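Local atomic coordinates of arginase 1, mitochondrial (Arabidopsis thaliana, PDB entry 6VSU), a protein that hydrolyses L-arginine to L-ornithine and urea, and agmatine to putrescine and urea, as a manganese-dependent homohexamer of the arginase family. Residues G48-H53 with V96-V101; T81-E86 with L315-S320; M231-K236 with V274-H279. One frame throughout, in Å; residues are numbered along the deposited sequence.

In the fold
The three contacts lie around the central parallel sheet of the arginase fold, with interactions 1 and 3 on opposite sides of the chain's centre, their own centres about 29 Å apart. Interaction 1 joins edge strand 93-98 to its neighbour 43-48 and runs toward the probable substrate-binding region: the L51 side chain is about 8 Å from those of N176 and E292, both inferred to bind substrate. Interactions 2 and 3 are neighbours, centres about 15 Å apart, and touch where K318 NZ lies 2.8 Å from L278 O and where E82 packs on L275 and H279. Both touch the same neighbouring subunit. In interaction 2 the T81 side chain is about 12 Å from a bound L-ornithine.

Interaction 1: residues G48-H53 with V96-V101; sequences GVPLGH and VGDVPV
At the border of the central parallel sheet, G48, on strand 43-48, pairs in parallel with D98 of 93-98, an outermost strand of the sheet within this chain. Both polar backbone atoms of G48 take part. Its N-H is given to G97 O (2.8 Å) and its O receives V99 N (2.9 Å), so the two bonds bracket D98 in the usual parallel pattern. The D98 side chain folds back over G48, its OD1 only 3.0 Å from G48 CA, an approach allowed by the missing side chain; the same oxygen forms a salt bridge with R69, which probably fixes the carboxylate there. This is one edge of the eight-stranded parallel sheet of the arginase alpha/beta fold. Beyond the bridge the chains draw apart slowly while keeping nearly the same direction; P50 and P100 are each the centre of an inverse gamma turn. The P50 ring comes in at the backbone of the second chain, with CD 3.3 Å from V99 O. P100 is the N-cap of helix 101-106, whose first residue, V101, turns its branches to the loop after G48. With CG1 anti to the backbone N (chi1 170°), V101 sends that methyl to L51 CB (4.1 Å), while CG2 meets P50 CD at 3.9 Å and V49 CG1 at 4.1 Å. V101 CB sits 3.5 Å from P50 O, whose hydrogen-bond donor is Q102 NE2. V49 and L51 are also covered by I118 of helix 111-126. E103 of a neighbouring subunit accepts the N-H of D98 through OE2.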
loop_
_atom_site.group_PDB
_atom_site.type_symbol
_atom_site.label_atom_id
_atom_site.label_comp_id
_atom_site.label_asym_id
_atom_site.label_seq_id
_atom_site.Cartn_x
_atom_site.Cartn_y
_atom_site.Cartn_z
ATOM N N GLY E 48 18.658 1.786 -22.490
ATOM C CA GLY E 48 17.270 1.780 -22.061
ATOM C C GLY E 48 16.383 1.903 -23.253
ATOM O O GLY E 48 16.730 2.683 -24.222
ATOM N N VAL E 49 15.316 1.114 -23.265
ATOM C CA VAL E 49 14.289 1.255 -24.327
ATOM C C VAL E 49 12.926 1.368 -23.664
ATOM O O VAL E 49 12.316 0.339 -23.330
ATOM C CB VAL E 49 14.387 0.070 -25.294
ATOM C CG1 VAL E 49 13.447 0.322 -26.469
ATOM C CG2 VAL E 49 15.821 -0.116 -25.773
ATOM N N PRO E 50 12.526 2.588 -23.257
ATOM C CA PRO E 50 11.295 2.798 -22.489
ATOM C C PRO E 50 10.057 2.724 -23.378
ATOM O O PRO E 50 9.542 3.744 -23.823
ATOM C CB PRO E 50 11.443 4.228 -21.924
ATOM C CG PRO E 50 12.302 4.917 -22.997
ATOM C CD PRO E 50 13.299 3.836 -23.390
ATOM N N LEU E 51 9.718 1.505 -23.737
ATOM C CA LEU E 51 8.648 1.182 -24.702
ATOM C C LEU E 51 7.678 0.254 -24.001
ATOM O O LEU E 51 8.084 -0.805 -23.533
ATOM C CB LEU E 51 9.292 0.542 -25.937
ATOM C CG LEU E 51 8.370 0.358 -27.115
ATOM C CD1 LEU E 51 9.165 0.359 -28.397
ATOM C CD2 LEU E 51 7.549 -0.913 -26.978
ATOM N N GLY E 52 6.400 0.568 -23.988
ATOM C CA GLY E 52 5.386 -0.364 -23.434
ATOM C C GLY E 52 4.134 -0.499 -24.287
ATOM O O GLY E 52 3.214 -1.163 -23.809
ATOM N N HIS E 53 4.046 0.126 -25.458
ATOM C CA HIS E 53 2.757 0.195 -26.196
ATOM C C HIS E 53 2.476 -1.105 -26.986
ATOM O O HIS E 53 1.410 -1.213 -27.608
ATOM C CB HIS E 53 2.673 1.435 -27.069
ATOM C CG HIS E 53 3.618 1.425 -28.221
ATOM N ND1 HIS E 53 4.962 1.727 -28.072
ATOM C CD2 HIS E 53 3.415 1.152 -29.541
ATOM C CE1 HIS E 53 5.550 1.651 -29.269
ATOM N NE2 HIS E 53 4.608 1.294 -30.188
ATOM N N VAL E 96 24.761 4.069 -21.626
ATOM C CA VAL E 96 24.563 5.074 -22.712
ATOM C C VAL E 96 23.152 5.654 -22.645
ATOM O O VAL E 96 22.798 6.364 -23.532
ATOM C CB VAL E 96 24.872 4.507 -24.109
ATOM C CG1 VAL E 96 26.219 3.807 -24.159
ATOM C CG2 VAL E 96 23.809 3.543 -24.535
ATOM N N GLY E 97 22.391 5.415 -21.592
ATOM C CA GLY E 97 21.082 6.054 -21.408
ATOM C C GLY E 97 19.968 5.405 -22.215
ATOM O O GLY E 97 20.073 4.246 -22.643
ATOM N N ASP E 98 18.918 6.171 -22.416
ATOM C CA ASP E 98 17.653 5.681 -23.020
ATOM C C ASP E 98 17.511 6.182 -24.462
ATOM O O ASP E 98 17.854 7.335 -24.769
ATOM C CB ASP E 98 16.461 6.192 -22.203
ATOM C CG ASP E 98 16.356 5.477 -20.870
ATOM O OD1 ASP E 98 17.096 4.443 -20.701
ATOM O OD2 ASP E 98 15.577 5.981 -19.994
ATOM N N VAL E 99 16.958 5.338 -25.286
ATOM C CA VAL E 99 16.390 5.707 -26.606
ATOM C C VAL E 99 15.186 6.577 -26.292
ATOM O O VAL E 99 14.377 6.239 -25.441
ATOM C CB VAL E 99 16.014 4.443 -27.398
ATOM C CG1 VAL E 99 15.375 4.743 -28.718
ATOM C CG2 VAL E 99 17.201 3.537 -27.579
ATOM N N PRO E 100 15.073 7.752 -26.911
ATOM C CA PRO E 100 13.911 8.611 -26.681
ATOM C C PRO E 100 12.653 8.150 -27.441
ATOM O O PRO E 100 12.193 8.794 -28.336
ATOM C CB PRO E 100 14.423 9.981 -27.129
ATOM C CG PRO E 100 15.495 9.669 -28.172
ATOM C CD PRO E 100 16.102 8.347 -27.770
ATOM N N VAL E 101 12.121 7.027 -27.005
ATOM C CA VAL E 101 10.995 6.288 -27.657
ATOM C C VAL E 101 9.759 7.161 -27.700
ATOM O O VAL E 101 9.096 7.203 -28.762
ATOM C CB VAL E 101 10.666 4.976 -26.914
ATOM C CG1 VAL E 101 9.383 4.347 -27.419
ATOM C CG2 VAL E 101 11.826 4.010 -27.024
#

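Interaction 2: residues T81-E86 with L315-S320; sequences TEEGKE and LAAKIS
K85 and T81 touch A317 in the last turn of helix 303-319, the C-terminal helix of the chain. The ammonium of K85 gives a hydrogen bond to A317 O (NZ to O, 3.0 Å), arriving in the carbonyl plane with a C=O...N angle of 155°. The same NZ lies 2.8 Å from S320 O, just past the helix end. The ammonium therefore sits by the C-terminal end of the helix, where the negative end of its dipole would probably help to hold the positive charge. The extended chain of K85 slants across this end of the helix, CD passing 3.6 Å from A317 O. A317 O also receives a water (3.1 Å) that donates its other proton to E83 OE1 at 2.7 Å, so the oxygen has both a lysine and a water-linked carboxylate as neighbours. Beside these polar links, A317 CB rests against T81, 3.5 Å from OG1 and 3.9 Å from CG2. The loop holding these groups is a type I turn from T81 to G84, closed by G84 N to T81 O; T81 N to K85 O adds a bond around G84 at positive phi, as in a type I turn with a G1 bulge. T81 OG1, set between its backbone N and carbonyl carbon (chi1 72°), accepts K85 N at 3.1 Å and so ties the turn to the lysine. Farther out, E82 forms salt bridges with K310 of the same helix and with R272, while S320 OG bonds V92 O. E83 packs on R223 of a neighbouring subunit.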
loop_
_atom_site.group_PDB
_atom_site.type_symbol
_atom_site.label_atom_id
_atom_site.label_comp_id
_atom_site.label_asym_id
_atom_site.label_seq_id
_atom_site.Cartn_x
_atom_site.Cartn_y
_atom_site.Cartn_z
ATOM N N THR E 81 29.283 -7.180 -7.462
ATOM C CA THR E 81 28.398 -8.308 -7.858
ATOM C C THR E 81 28.703 -9.525 -6.974
ATOM O O THR E 81 29.691 -9.498 -6.283
ATOM C CB THR E 81 28.547 -8.625 -9.344
ATOM O OG1 THR E 81 29.806 -9.258 -9.587
ATOM C CG2 THR E 81 28.457 -7.380 -10.186
ATOM N N GLU E 82 27.846 -10.542 -6.961
ATOM C CA GLU E 82 28.003 -11.747 -6.086
ATOM C C GLU E 82 29.367 -12.424 -6.284
ATOM O O GLU E 82 29.938 -12.912 -5.321
ATOM C CB GLU E 82 26.885 -12.736 -6.375
ATOM C CG GLU E 82 25.516 -12.296 -5.872
ATOM C CD GLU E 82 24.529 -13.419 -5.607
ATOM O OE1 GLU E 82 24.907 -14.594 -5.860
ATOM O OE2 GLU E 82 23.423 -13.123 -5.069
ATOM N N GLU E 83 29.835 -12.447 -7.538
ATOM C CA GLU E 83 31.132 -13.059 -7.933
ATOM C C GLU E 83 32.316 -12.132 -7.630
ATOM O O GLU E 83 33.437 -12.622 -7.698
ATOM C CB GLU E 83 31.111 -13.544 -9.381
ATOM C CG GLU E 83 30.278 -14.792 -9.587
ATOM C CD GLU E 83 29.855 -15.025 -11.027
ATOM O OE1 GLU E 83 29.641 -14.027 -11.745
ATOM O OE2 GLU E 83 29.752 -16.199 -11.425
ATOM N N GLY E 84 32.091 -10.835 -7.407
ATOM C CA GLY E 84 33.208 -9.978 -6.977
ATOM C C GLY E 84 33.588 -8.911 -7.995
ATOM O O GLY E 84 34.542 -8.179 -7.711
ATOM N N LYS E 85 32.813 -8.695 -9.055
ATOM C CA LYS E 85 33.112 -7.604 -10.022
ATOM C C LYS E 85 32.674 -6.261 -9.445
ATOM O O LYS E 85 31.704 -6.213 -8.700
ATOM C CB LYS E 85 32.513 -7.912 -11.381
ATOM C CG LYS E 85 33.220 -9.117 -11.964
ATOM C CD LYS E 85 33.273 -9.149 -13.412
ATOM C CE LYS E 85 34.274 -10.155 -13.948
ATOM N NZ LYS E 85 33.861 -10.484 -15.334
ATOM N N GLU E 86 33.434 -5.234 -9.787
ATOM C CA GLU E 86 33.260 -3.859 -9.296
ATOM C C GLU E 86 32.528 -3.059 -10.378
ATOM O O GLU E 86 33.128 -2.772 -11.432
ATOM C CB GLU E 86 34.637 -3.304 -8.932
ATOM C CG GLU E 86 34.607 -1.861 -8.424
ATOM C CD GLU E 86 33.624 -1.616 -7.284
ATOM O OE1 GLU E 86 33.900 -2.147 -6.134
ATOM O OE2 GLU E 86 32.519 -1.044 -7.583
ATOM N N LEU E 315 24.157 -10.025 -14.851
ATOM C CA LEU E 315 24.391 -10.170 -16.299
ATOM C C LEU E 315 25.641 -9.380 -16.667
ATOM O O LEU E 315 26.437 -9.797 -17.567
ATOM C CB LEU E 315 23.176 -9.674 -17.074
ATOM C CG LEU E 315 22.010 -10.648 -17.159
ATOM C CD1 LEU E 315 20.774 -9.955 -17.759
ATOM C CD2 LEU E 315 22.337 -11.907 -17.984
ATOM N N ALA E 316 25.772 -8.183 -16.110
ATOM C CA ALA E 316 26.907 -7.320 -16.432
ATOM C C ALA E 316 28.177 -8.095 -16.055
ATOM O O ALA E 316 29.130 -8.012 -16.790
ATOM C CB ALA E 316 26.816 -6.001 -15.696
ATOM N N ALA E 317 28.184 -8.765 -14.898
ATOM C CA ALA E 317 29.393 -9.462 -14.399
ATOM C C ALA E 317 29.749 -10.590 -15.364
ATOM O O ALA E 317 30.925 -10.906 -15.490
ATOM C CB ALA E 317 29.168 -9.983 -12.999
ATOM N N LYS E 318 28.747 -11.121 -16.062
ATOM C CA LYS E 318 28.928 -12.230 -17.007
ATOM C C LYS E 318 29.339 -11.731 -18.398
ATOM O O LYS E 318 30.097 -12.435 -19.118
ATOM C CB LYS E 318 27.611 -12.987 -17.072
ATOM C CG LYS E 318 27.687 -14.270 -17.845
ATOM C CD LYS E 318 26.569 -15.217 -17.502
ATOM C CE LYS E 318 26.865 -16.614 -18.013
ATOM N NZ LYS E 318 27.695 -17.320 -17.035
ATOM N N ILE E 319 28.755 -10.630 -18.845
ATOM C CA ILE E 319 29.076 -10.076 -20.186
ATOM C C ILE E 319 30.510 -9.495 -20.134
ATOM O O ILE E 319 31.280 -9.747 -21.058
ATOM C CB ILE E 319 27.970 -9.091 -20.622
ATOM C CG1 ILE E 319 26.645 -9.841 -20.821
ATOM C CG2 ILE E 319 28.375 -8.258 -21.851
ATOM C CD1 ILE E 319 25.460 -8.916 -21.003
ATOM N N SER E 320 30.892 -8.814 -19.063
ATOM C CA SER E 320 32.168 -8.064 -19.025
ATOM C C SER E 320 33.298 -9.038 -18.744
ATOM O O SER E 320 33.087 -9.939 -17.946
ATOM C CB SER E 320 32.147 -6.973 -18.017
ATOM O OG SER E 320 31.100 -6.066 -18.291
HETATM O O HOH W 1 31.624 -12.763 -13.086
#

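Interaction 3: residues M231-K236 with V274-H279; sequences MLENLK and VLNILH
E233 reaches along helix 271-280 to N276, side by side with it and pointing the same way. From CB the chain is set with CG anti to the carbonyl carbon (chi1 -71°) and then extends straight. CG passes N276 CB at 3.8 Å, and CD lies beside the same CB, 3.6 Å away. At the tip, OE2 accepts N276 ND2 (3.2 Å). The bond comes from above the carboxylate plane, 56° out of it, yet nearly within the amide plane of N276; the two flat groups stand almost at right angles, 88° apart. OE2 also forms a salt bridge with R229, one helix turn earlier, so the oxygen is probably held mainly by the arginine. E233 is the first residue to leave helix 225-232, and the contact joins that end to the side of helix 271-280, two helices of the arginase fold packed outside the sheet. Here L232 O faces I277, 3.6 Å from its CG2, and a water bridges the backbones: it donates to L232 O (2.8 Å) and I277 O (2.9 Å), and accepts L235 N at 3.0 Å. L235 CD1 meets I277 CG2 at 4.2 Å, the two side chains lying side by side, and L235 and L232 continue onto L197 and V199 of strand 193-201. S226 of a neighbouring subunit packs on both E233 and N276.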
loop_
_atom_site.group_PDB
_atom_site.type_symbol
_atom_site.label_atom_id
_atom_site.label_comp_id
_atom_site.label_asym_id
_atom_site.label_seq_id
_atom_site.Cartn_x
_atom_site.Cartn_y
_atom_site.Cartn_z
ATOM N N MET E 231 19.968 -30.114 -15.440
ATOM C CA MET E 231 20.316 -29.755 -16.828
ATOM C C MET E 231 20.336 -28.225 -16.976
ATOM O O MET E 231 21.310 -27.647 -17.536
ATOM C CB MET E 231 19.271 -30.412 -17.722
ATOM C CG MET E 231 19.445 -30.189 -19.189
ATOM S SD MET E 231 18.536 -28.751 -19.874
ATOM C CE MET E 231 19.339 -28.855 -21.484
ATOM N N LEU E 232 19.302 -27.544 -16.472
ATOM C CA LEU E 232 19.146 -26.075 -16.593
ATOM C C LEU E 232 20.215 -25.333 -15.779
ATOM O O LEU E 232 20.547 -24.203 -16.173
ATOM C CB LEU E 232 17.744 -25.696 -16.132
ATOM C CG LEU E 232 16.610 -26.205 -17.024
ATOM C CD1 LEU E 232 15.269 -25.869 -16.401
ATOM C CD2 LEU E 232 16.708 -25.658 -18.443
ATOM N N GLU E 233 20.719 -25.927 -14.702
ATOM C CA GLU E 233 21.807 -25.338 -13.855
ATOM C C GLU E 233 23.179 -25.776 -14.343
ATOM O O GLU E 233 24.116 -25.578 -13.621
ATOM C CB GLU E 233 21.657 -25.715 -12.379
ATOM C CG GLU E 233 20.448 -24.974 -11.756
ATOM C CD GLU E 233 20.194 -25.217 -10.282
ATOM O OE1 GLU E 233 20.925 -26.052 -9.667
ATOM O OE2 GLU E 233 19.288 -24.554 -9.763
ATOM N N ASN E 234 23.268 -26.314 -15.539
ATOM C CA ASN E 234 24.552 -26.682 -16.175
ATOM C C ASN E 234 24.471 -26.486 -17.684
ATOM O O ASN E 234 24.976 -27.329 -18.406
ATOM C CB ASN E 234 24.873 -28.123 -15.823
ATOM C CG ASN E 234 26.161 -28.207 -15.048
ATOM O OD1 ASN E 234 27.253 -28.151 -15.677
ATOM N ND2 ASN E 234 26.030 -28.301 -13.718
ATOM N N LEU E 235 23.842 -25.402 -18.142
ATOM C CA LEU E 235 23.712 -25.098 -19.601
ATOM C C LEU E 235 25.073 -24.756 -20.225
ATOM O O LEU E 235 25.896 -24.110 -19.564
ATOM C CB LEU E 235 22.708 -23.971 -19.806
ATOM C CG LEU E 235 21.281 -24.402 -19.513
ATOM C CD1 LEU E 235 20.335 -23.236 -19.526
ATOM C CD2 LEU E 235 20.829 -25.458 -20.510
ATOM N N LYS E 236 25.256 -25.163 -21.476
ATOM C CA LYS E 236 26.358 -24.764 -22.371
ATOM C C LYS E 236 25.723 -24.308 -23.684
ATOM O O LYS E 236 25.059 -25.158 -24.305
ATOM C CB LYS E 236 27.329 -25.912 -22.592
ATOM C CG LYS E 236 27.927 -26.441 -21.295
ATOM C CD LYS E 236 28.649 -27.816 -21.348
ATOM C CE LYS E 236 28.355 -28.730 -20.150
ATOM N NZ LYS E 236 26.904 -29.101 -19.990
ATOM N N VAL E 274 17.155 -18.471 -10.692
ATOM C CA VAL E 274 17.644 -17.746 -11.902
ATOM C C VAL E 274 19.173 -17.549 -11.836
ATOM O O VAL E 274 19.872 -17.738 -12.859
ATOM C CB VAL E 274 16.885 -16.426 -12.084
ATOM C CG1 VAL E 274 17.496 -15.534 -13.155
ATOM C CG2 VAL E 274 15.431 -16.714 -12.400
ATOM N N LEU E 275 19.713 -17.178 -10.677
ATOM C CA LEU E 275 21.180 -16.958 -10.556
ATOM C C LEU E 275 21.879 -18.307 -10.622
ATOM O O LEU E 275 22.972 -18.319 -11.166
ATOM C CB LEU E 275 21.539 -16.196 -9.277
ATOM C CG LEU E 275 21.052 -14.745 -9.219
ATOM C CD1 LEU E 275 21.748 -14.062 -8.054
ATOM C CD2 LEU E 275 21.285 -13.932 -10.480
ATOM N N ASN E 276 21.243 -19.399 -10.189
ATOM C CA ASN E 276 21.886 -20.714 -10.367
ATOM C C ASN E 276 22.070 -20.982 -11.866
ATOM O O ASN E 276 23.151 -21.465 -12.249
ATOM C CB ASN E 276 21.186 -21.853 -9.655
ATOM C CG ASN E 276 21.330 -21.822 -8.141
ATOM O OD1 ASN E 276 22.096 -21.037 -7.570
ATOM N ND2 ASN E 276 20.548 -22.672 -7.483
ATOM N N ILE E 277 21.075 -20.671 -12.685
ATOM C CA ILE E 277 21.152 -20.860 -14.159
ATOM C C ILE E 277 22.197 -19.908 -14.783
ATOM O O ILE E 277 23.118 -20.389 -15.526
ATOM C CB ILE E 277 19.756 -20.669 -14.748
ATOM C CG1 ILE E 277 18.779 -21.711 -14.186
ATOM C CG2 ILE E 277 19.815 -20.686 -16.258
ATOM C CD1 ILE E 277 17.372 -21.467 -14.575
ATOM N N LEU E 278 22.124 -18.606 -14.498
ATOM C CA LEU E 278 23.066 -17.618 -15.083
ATOM C C LEU E 278 24.499 -17.888 -14.670
ATOM O O LEU E 278 25.390 -17.884 -15.531
ATOM C CB LEU E 278 22.692 -16.197 -14.701
ATOM C CG LEU E 278 21.294 -15.760 -15.118
ATOM C CD1 LEU E 278 21.037 -14.303 -14.664
ATOM C CD2 LEU E 278 21.129 -15.893 -16.618
ATOM N N HIS E 279 24.749 -18.070 -13.399
ATOM C CA HIS E 279 26.126 -18.239 -12.891
ATOM C C HIS E 279 26.743 -19.470 -13.550
ATOM O O HIS E 279 27.942 -19.468 -13.779
ATOM C CB HIS E 279 26.169 -18.356 -11.354
ATOM C CG HIS E 279 25.953 -17.051 -10.640
ATOM N ND1 HIS E 279 25.682 -16.964 -9.294
ATOM C CD2 HIS E 279 25.943 -15.790 -11.095
ATOM C CE1 HIS E 279 25.562 -15.709 -8.956
ATOM N NE2 HIS E 279 25.706 -14.975 -10.048
HETATM O O HOH W 2 23.156 -23.163 -16.322
#